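Local structure of SmhA (Serratia marcescens, 7A27) at residues 3-15 and 311-323. The protein probably serves as one component of the tripartite alpha-pore-forming toxin Smh, and is captured here in its soluble form. Numbering follows the deposited sequence.
Sequences NLTSIDLSPQTLM and AYLTAAPIINQAG
Leu-9 covers one face of the Tyr-312 ring: its CD2 methyl stands 3.7 Å from the ring centroid, 8° off the normal, a CH-pi contact in which the two side chains cross at about a right angle. At the far end of the ring, Tyr-312 OH donates to Leu-9 O across 2.9 Å, reaching the carbonyl from 28° outside its plane. A tyrosine suits this place because one residue can take a methyl on its face and bind the backbone of the same leucine. Trp-342, from helix 325-358, also donates to Leu-9 O, so two bonds grip this carbonyl.

From there the N-terminal segment runs along the end of helix 301-321, coming nearest at Ala-315, opposite Ile-7, where a short side chain lets the backbones approach. Ala-315 CB is 3.8 Å from Ile-7 CG2 and 3.9 Å from Leu-9 CD2. Branching at CB lets Ile-7 point two arms at the helix: with CG1 set between the backbone N and carbonyl carbon (chi1 66°), CG2 packs on Ala-315 and Ile-318, while CD1 lies 3.8 Å from Ile-319 CG1. Beyond the helix end, the small Ala-322 takes the longer reach of Leu-4, CD1 to CB 4.0 Å.

Within the N-terminal segment, Asp-8 OD1 receives Ser-10 OG on its syn lone pair and Ser-10 N from above the carboxylate plane; the latter bond makes an Asx turn, and Ser-10 OG accepts from Gln-12 N, an ST turn. Short polar side chains suit both places, accepting from the backbone two residues on. Between the two segments the contact is mainly aliphatic packing, with the tyrosine hydroxyl giving the one hydrogen bond.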
ATOM      1  N   ASN A   3      11.642 -13.720 -36.967  1.00 94.83           N
ATOM      2  CA  ASN A   3      13.106 -13.678 -36.622  1.00 95.67           C
ATOM      3  C   ASN A   3      13.297 -13.215 -35.158  1.00 93.54           C
ATOM      4  O   ASN A   3      12.332 -12.702 -34.545  1.00 92.20           O
ATOM      5  CB  ASN A   3      13.899 -12.822 -37.617  1.00 98.75           C
ATOM      6  CG  ASN A   3      15.365 -13.222 -37.687  1.00100.94           C
ATOM      7  OD1 ASN A   3      15.686 -14.365 -38.021  1.00100.10           O
ATOM      8  ND2 ASN A   3      16.258 -12.295 -37.372  1.00101.79           N
ATOM      9  N   LEU A   4      14.494 -13.462 -34.597  1.00 91.32           N
ATOM     10  CA  LEU A   4      14.927 -13.243 -33.186  1.00 87.31           C
ATOM     11  C   LEU A   4      14.747 -11.802 -32.745  1.00 84.39           C
ATOM     12  O   LEU A   4      14.408 -11.583 -31.605  1.00 80.26           O
ATOM     13  CB  LEU A   4      16.407 -13.626 -33.103  1.00 88.53           C
ATOM     14  CG  LEU A   4      16.663 -15.120 -32.962  1.00 88.73           C
ATOM     15  CD1 LEU A   4      17.950 -15.523 -33.665  1.00 90.29           C
ATOM     16  CD2 LEU A   4      16.649 -15.513 -31.490  1.00 87.03           C
ATOM     17  N   THR A   5      15.064 -10.874 -33.641  1.00 85.71           N
ATOM     18  CA  THR A   5      14.959  -9.398 -33.529  1.00 84.84           C
ATOM     19  C   THR A   5      13.632  -8.962 -32.865  1.00 83.06           C
ATOM     20  O   THR A   5      13.590  -7.826 -32.377  1.00 80.86           O
ATOM     21  CB  THR A   5      15.172  -8.826 -34.942  1.00 85.30           C
ATOM     22  OG1 THR A   5      15.196  -7.404 -34.934  1.00 86.19           O
ATOM     23  CG2 THR A   5      14.099  -9.251 -35.918  1.00 85.81           C
ATOM     24  N   SER A   6      12.612  -9.826 -32.806  1.00 82.86           N
ATOM     25  CA  SER A   6      11.238  -9.500 -32.326  1.00 82.82           C
ATOM     26  C   SER A   6      10.893 -10.123 -30.955  1.00 79.65           C
ATOM     27  O   SER A   6       9.836  -9.790 -30.422  1.00 76.12           O
ATOM     28  CB  SER A   6      10.217  -9.925 -33.358  1.00 84.66           C
ATOM     29  OG  SER A   6      10.135 -11.344 -33.401  1.00 87.39           O
ATOM     30  N   ILE A   7      11.709 -11.025 -30.401  1.00 79.36           N
ATOM     31  CA  ILE A   7      11.378 -11.673 -29.095  1.00 77.30           C
ATOM     32  C   ILE A   7      11.636 -10.678 -27.966  1.00 76.02           C
ATOM     33  O   ILE A   7      12.605  -9.931 -28.008  1.00 75.28           O
ATOM     34  CB  ILE A   7      12.079 -13.031 -28.865  1.00 77.08           C
ATOM     35  CG1 ILE A   7      13.593 -12.919 -28.739  1.00 78.11           C
ATOM     36  CG2 ILE A   7      11.695 -14.013 -29.946  1.00 77.66           C
ATOM     37  CD1 ILE A   7      14.267 -14.182 -28.231  1.00 77.66           C
ATOM     38  N   ASP A   8      10.748 -10.718 -26.985  1.00 76.55           N
ATOM     39  CA  ASP A   8      10.714  -9.857 -25.780  1.00 76.62           C
ATOM     40  C   ASP A   8      10.751 -10.788 -24.558  1.00 75.81           C
ATOM     41  O   ASP A   8       9.702 -11.306 -24.178  1.00 76.81           O
ATOM     42  CB  ASP A   8       9.459  -8.977 -25.833  1.00 76.01           C
ATOM     43  CG  ASP A   8       9.193  -8.159 -24.590  1.00 75.53           C
ATOM     44  OD1 ASP A   8      10.158  -7.884 -23.874  1.00 77.06           O
ATOM     45  OD2 ASP A   8       8.025  -7.809 -24.353  1.00 76.21           O
ATOM     46  N   LEU A   9      11.923 -11.012 -23.976  1.00 75.16           N
ATOM     47  CA  LEU A   9      12.116 -11.845 -22.758  1.00 73.94           C
ATOM     48  C   LEU A   9      12.217 -10.933 -21.525  1.00 71.48           C
ATOM     49  O   LEU A   9      12.697 -11.406 -20.473  1.00 71.62           O
ATOM     50  CB  LEU A   9      13.382 -12.696 -22.919  1.00 75.79           C
ATOM     51  CG  LEU A   9      13.377 -13.734 -24.034  1.00 76.82           C
ATOM     52  CD1 LEU A   9      14.727 -14.424 -24.148  1.00 78.26           C
ATOM     53  CD2 LEU A   9      12.292 -14.752 -23.786  1.00 75.87           C
ATOM     54  N   SER A  10      11.756  -9.690 -21.634  1.00 69.26           N
ATOM     55  CA  SER A  10      11.847  -8.656 -20.570  1.00 67.62           C
ATOM     56  C   SER A  10      10.760  -8.862 -19.513  1.00 66.06           C
ATOM     57  O   SER A  10       9.782  -9.598 -19.737  1.00 65.15           O
ATOM     58  CB  SER A  10      11.719  -7.266 -21.152  1.00 67.47           C
ATOM     59  OG  SER A  10      10.353  -6.911 -21.370  1.00 65.50           O
ATOM     60  N   PRO A  11      10.930  -8.213 -18.341  1.00 63.92           N
ATOM     61  CA  PRO A  11       9.913  -8.178 -17.296  1.00 64.10           C
ATOM     62  C   PRO A  11       8.704  -7.307 -17.650  1.00 64.76           C
ATOM     63  O   PRO A  11       7.819  -7.209 -16.857  1.00 63.69           O
ATOM     64  CB  PRO A  11      10.572  -7.494 -16.090  1.00 63.38           C
ATOM     65  CG  PRO A  11      12.045  -7.409 -16.431  1.00 64.76           C
ATOM     66  CD  PRO A  11      12.162  -7.544 -17.931  1.00 64.79           C
ATOM     67  N   GLN A  12       8.744  -6.637 -18.796  1.00 68.91           N
ATOM     68  CA  GLN A  12       7.681  -5.696 -19.233  1.00 70.76           C
ATOM     69  C   GLN A  12       7.520  -4.661 -18.124  1.00 69.75           C
ATOM     70  O   GLN A  12       8.530  -4.336 -17.501  1.00 70.57           O
ATOM     71  CB  GLN A  12       6.446  -6.512 -19.634  1.00 71.54           C
ATOM     72  CG  GLN A  12       6.840  -7.609 -20.613  1.00 72.52           C
ATOM     73  CD  GLN A  12       5.778  -8.015 -21.585  1.00 72.28           C
ATOM     74  OE1 GLN A  12       4.800  -7.322 -21.788  1.00 72.49           O
ATOM     75  NE2 GLN A  12       5.999  -9.155 -22.207  1.00 75.59           N
ATOM     76  N   THR A  13       6.307  -4.204 -17.834  1.00 70.16           N
ATOM     77  CA  THR A  13       6.084  -3.135 -16.819  1.00 70.11           C
ATOM     78  C   THR A  13       5.966  -3.726 -15.411  1.00 69.84           C
ATOM     79  O   THR A  13       5.458  -3.004 -14.556  1.00 71.87           O
ATOM     80  CB  THR A  13       4.857  -2.277 -17.162  1.00 69.95           C
ATOM     81  OG1 THR A  13       3.682  -3.085 -17.062  1.00 69.22           O
ATOM     82  CG2 THR A  13       4.957  -1.654 -18.537  1.00 70.92           C
ATOM     83  N   LEU A  14       6.433  -4.957 -15.149  1.00 68.98           N
ATOM     84  CA  LEU A  14       6.382  -5.570 -13.791  1.00 67.36           C
ATOM     85  C   LEU A  14       7.122  -4.708 -12.760  1.00 67.75           C
ATOM     86  O   LEU A  14       6.594  -4.573 -11.641  1.00 65.88           O
ATOM     87  CB  LEU A  14       6.986  -6.978 -13.802  1.00 67.30           C
ATOM     88  CG  LEU A  14       6.096  -8.105 -14.327  1.00 66.22           C
ATOM     89  CD1 LEU A  14       6.850  -9.414 -14.323  1.00 66.67           C
ATOM     90  CD2 LEU A  14       4.832  -8.268 -13.490  1.00 65.46           C
ATOM     91  N   MET A  15       8.297  -4.169 -13.096  1.00 69.01           N
ATOM     92  CA  MET A  15       9.118  -3.411 -12.117  1.00 69.33           C
ATOM     93  C   MET A  15       8.304  -2.218 -11.619  1.00 68.83           C
ATOM     94  O   MET A  15       8.107  -2.113 -10.401  1.00 68.28           O
ATOM     95  CB  MET A  15      10.448  -2.942 -12.708  1.00 70.39           C
ATOM     96  CG  MET A  15      11.349  -2.318 -11.664  1.00 71.73           C
ATOM     97  SD  MET A  15      13.047  -2.048 -12.213  1.00 75.06           S
ATOM     98  CE  MET A  15      13.584  -0.807 -11.038  1.00 76.66           C
ATOM     99  N   ALA A 311       4.590 -13.664 -24.139  1.00 66.43           N
ATOM    100  CA  ALA A 311       5.865 -13.236 -24.752  1.00 65.88           C
ATOM    101  C   ALA A 311       6.845 -14.406 -24.796  1.00 66.07           C
ATOM    102  O   ALA A 311       7.539 -14.556 -25.812  1.00 65.64           O
ATOM    103  CB  ALA A 311       6.442 -12.088 -23.973  1.00 65.21           C
ATOM    104  N   TYR A 312       6.895 -15.193 -23.723  1.00 65.94           N
ATOM    105  CA  TYR A 312       7.825 -16.337 -23.571  1.00 67.48           C
ATOM    106  C   TYR A 312       7.368 -17.507 -24.454  1.00 70.16           C
ATOM    107  O   TYR A 312       8.238 -18.183 -25.044  1.00 72.03           O
ATOM    108  CB  TYR A 312       7.981 -16.697 -22.094  1.00 65.79           C
ATOM    109  CG  TYR A 312       9.128 -16.014 -21.402  1.00 64.66           C
ATOM    110  CD1 TYR A 312       9.135 -14.648 -21.191  1.00 63.52           C
ATOM    111  CD2 TYR A 312      10.225 -16.733 -20.960  1.00 65.34           C
ATOM    112  CE1 TYR A 312      10.198 -14.016 -20.570  1.00 62.83           C
ATOM    113  CE2 TYR A 312      11.290 -16.113 -20.322  1.00 65.29           C
ATOM    114  CZ  TYR A 312      11.279 -14.747 -20.128  1.00 63.79           C
ATOM    115  OH  TYR A 312      12.336 -14.137 -19.528  1.00 64.25           O
ATOM    116  N   LEU A 313       6.059 -17.721 -24.576  1.00 70.95           N
ATOM    117  CA  LEU A 313       5.463 -18.807 -25.403  1.00 72.18           C
ATOM    118  C   LEU A 313       5.815 -18.581 -26.880  1.00 72.48           C
ATOM    119  O   LEU A 313       6.222 -19.559 -27.532  1.00 72.74           O
ATOM    120  CB  LEU A 313       3.945 -18.833 -25.181  1.00 71.95           C
ATOM    121  CG  LEU A 313       3.196 -19.942 -25.913  1.00 73.88           C
ATOM    122  CD1 LEU A 313       3.741 -21.309 -25.524  1.00 75.41           C
ATOM    123  CD2 LEU A 313       1.705 -19.878 -25.643  1.00 74.41           C
ATOM    124  N   THR A 314       5.635 -17.345 -27.364  1.00 71.39           N
ATOM    125  CA  THR A 314       5.914 -16.913 -28.760  1.00 73.78           C
ATOM    126  C   THR A 314       7.415 -16.957 -29.052  1.00 73.70           C
ATOM    127  O   THR A 314       7.763 -17.310 -30.193  1.00 75.07           O
ATOM    128  CB  THR A 314       5.291 -15.557 -29.097  1.00 74.70           C
ATOM    129  OG1 THR A 314       5.806 -14.577 -28.207  1.00 77.36           O
ATOM    130  CG2 THR A 314       3.781 -15.576 -29.018  1.00 75.08           C
ATOM    131  N   ALA A 315       8.251 -16.624 -28.069  1.00 72.14           N
ATOM    132  CA  ALA A 315       9.722 -16.550 -28.176  1.00 72.29           C
ATOM    133  C   ALA A 315      10.346 -17.924 -28.406  1.00 73.56           C
ATOM    134  O   ALA A 315      11.267 -18.000 -29.235  1.00 76.16           O
ATOM    135  CB  ALA A 315      10.293 -15.940 -26.928  1.00 70.80           C
ATOM    136  N   ALA A 316       9.863 -18.951 -27.702  1.00 71.87           N
ATOM    137  CA  ALA A 316      10.457 -20.305 -27.668  1.00 72.54           C
ATOM    138  C   ALA A 316      10.650 -20.900 -29.073  1.00 74.99           C
ATOM    139  O   ALA A 316      11.773 -21.219 -29.450  1.00 73.54           O
ATOM    140  CB  ALA A 316       9.635 -21.192 -26.769  1.00 71.84           C
ATOM    141  N   PRO A 317       9.599 -21.097 -29.908  1.00 76.30           N
ATOM    142  CA  PRO A 317       9.789 -21.703 -31.222  1.00 77.82           C
ATOM    143  C   PRO A 317      10.757 -20.902 -32.107  1.00 78.13           C
ATOM    144  O   PRO A 317      11.412 -21.508 -32.944  1.00 79.11           O
ATOM    145  CB  PRO A 317       8.382 -21.741 -31.835  1.00 78.61           C
ATOM    146  CG  PRO A 317       7.453 -21.659 -30.650  1.00 77.46           C
ATOM    147  CD  PRO A 317       8.185 -20.774 -29.659  1.00 76.23           C
ATOM    148  N   ILE A 318      10.828 -19.580 -31.904  1.00 76.37           N
ATOM    149  CA  ILE A 318      11.727 -18.663 -32.661  1.00 76.96           C
ATOM    150  C   ILE A 318      13.179 -18.938 -32.244  1.00 79.02           C
ATOM    151  O   ILE A 318      14.053 -19.017 -33.162  1.00 82.21           O
ATOM    152  CB  ILE A 318      11.327 -17.196 -32.459  1.00 75.59           C
ATOM    153  CG1 ILE A 318       9.915 -16.920 -32.986  1.00 75.74           C
ATOM    154  CG2 ILE A 318      12.363 -16.267 -33.080  1.00 75.65           C
ATOM    155  CD1 ILE A 318       9.400 -15.503 -32.717  1.00 75.34           C
ATOM    156  N   ILE A 319      13.437 -19.104 -30.938  1.00 77.85           N
ATOM    157  CA  ILE A 319      14.795 -19.399 -30.387  1.00 79.03           C
ATOM    158  C   ILE A 319      15.269 -20.755 -30.920  1.00 81.64           C
ATOM    159  O   ILE A 319      16.486 -20.947 -31.028  1.00 82.46           O
ATOM    160  CB  ILE A 319      14.791 -19.388 -28.847  1.00 77.65           C
ATOM    161  CG1 ILE A 319      14.399 -18.013 -28.313  1.00 76.97           C
ATOM    162  CG2 ILE A 319      16.139 -19.851 -28.319  1.00 78.95           C
ATOM    163  CD1 ILE A 319      14.338 -17.910 -26.824  1.00 75.99           C
ATOM    164  N   ASN A 320      14.317 -21.656 -31.192  1.00 83.66           N
ATOM    165  CA  ASN A 320      14.534 -23.044 -31.684  1.00 86.66           C
ATOM    166  C   ASN A 320      15.021 -22.998 -33.141  1.00 89.94           C
ATOM    167  O   ASN A 320      15.883 -23.828 -33.478  1.00 91.19           O
ATOM    168  CB  ASN A 320      13.262 -23.889 -31.551  1.00 85.64           C
ATOM    169  CG  ASN A 320      13.490 -25.379 -31.511  1.00 85.92           C
ATOM    170  OD1 ASN A 320      14.624 -25.835 -31.451  1.00 87.02           O
ATOM    171  ND2 ASN A 320      12.413 -26.137 -31.558  1.00 86.13           N
ATOM    172  N   GLN A 321      14.506 -22.066 -33.965  1.00 91.77           N
ATOM    173  CA  GLN A 321      14.893 -21.898 -35.400  1.00 93.99           C
ATOM    174  C   GLN A 321      16.382 -21.504 -35.521  1.00 95.95           C
ATOM    175  O   GLN A 321      16.986 -21.875 -36.551  1.00 97.57           O
ATOM    176  CB  GLN A 321      14.058 -20.829 -36.126  1.00 93.97           C
ATOM    177  CG  GLN A 321      12.537 -21.021 -36.160  1.00 92.99           C
ATOM    178  CD  GLN A 321      11.807 -19.879 -36.864  1.00 91.73           C
ATOM    179  OE1 GLN A 321      12.182 -18.710 -36.767  1.00 89.68           O
ATOM    180  NE2 GLN A 321      10.707 -20.180 -37.543  1.00 90.99           N
ATOM    181  N   ALA A 322      16.953 -20.784 -34.539  1.00 95.90           N
ATOM    182  CA  ALA A 322      18.373 -20.336 -34.498  1.00 96.68           C
ATOM    183  C   ALA A 322      19.326 -21.540 -34.471  1.00 97.69           C
ATOM    184  O   ALA A 322      19.661 -21.995 -33.358  1.00 96.94           O
ATOM    185  CB  ALA A 322      18.611 -19.456 -33.288  1.00 95.53           C
ATOM    186  N   GLY A 323      19.800 -21.970 -35.648  1.00 99.24           N
ATOM    187  CA  GLY A 323      20.687 -23.148 -35.829  1.00101.62           C
ATOM    188  C   GLY A 323      22.063 -22.769 -36.412  1.00101.90           C
ATOM    189  O   GLY A 323      22.881 -23.683 -36.578  1.00103.88           O
TER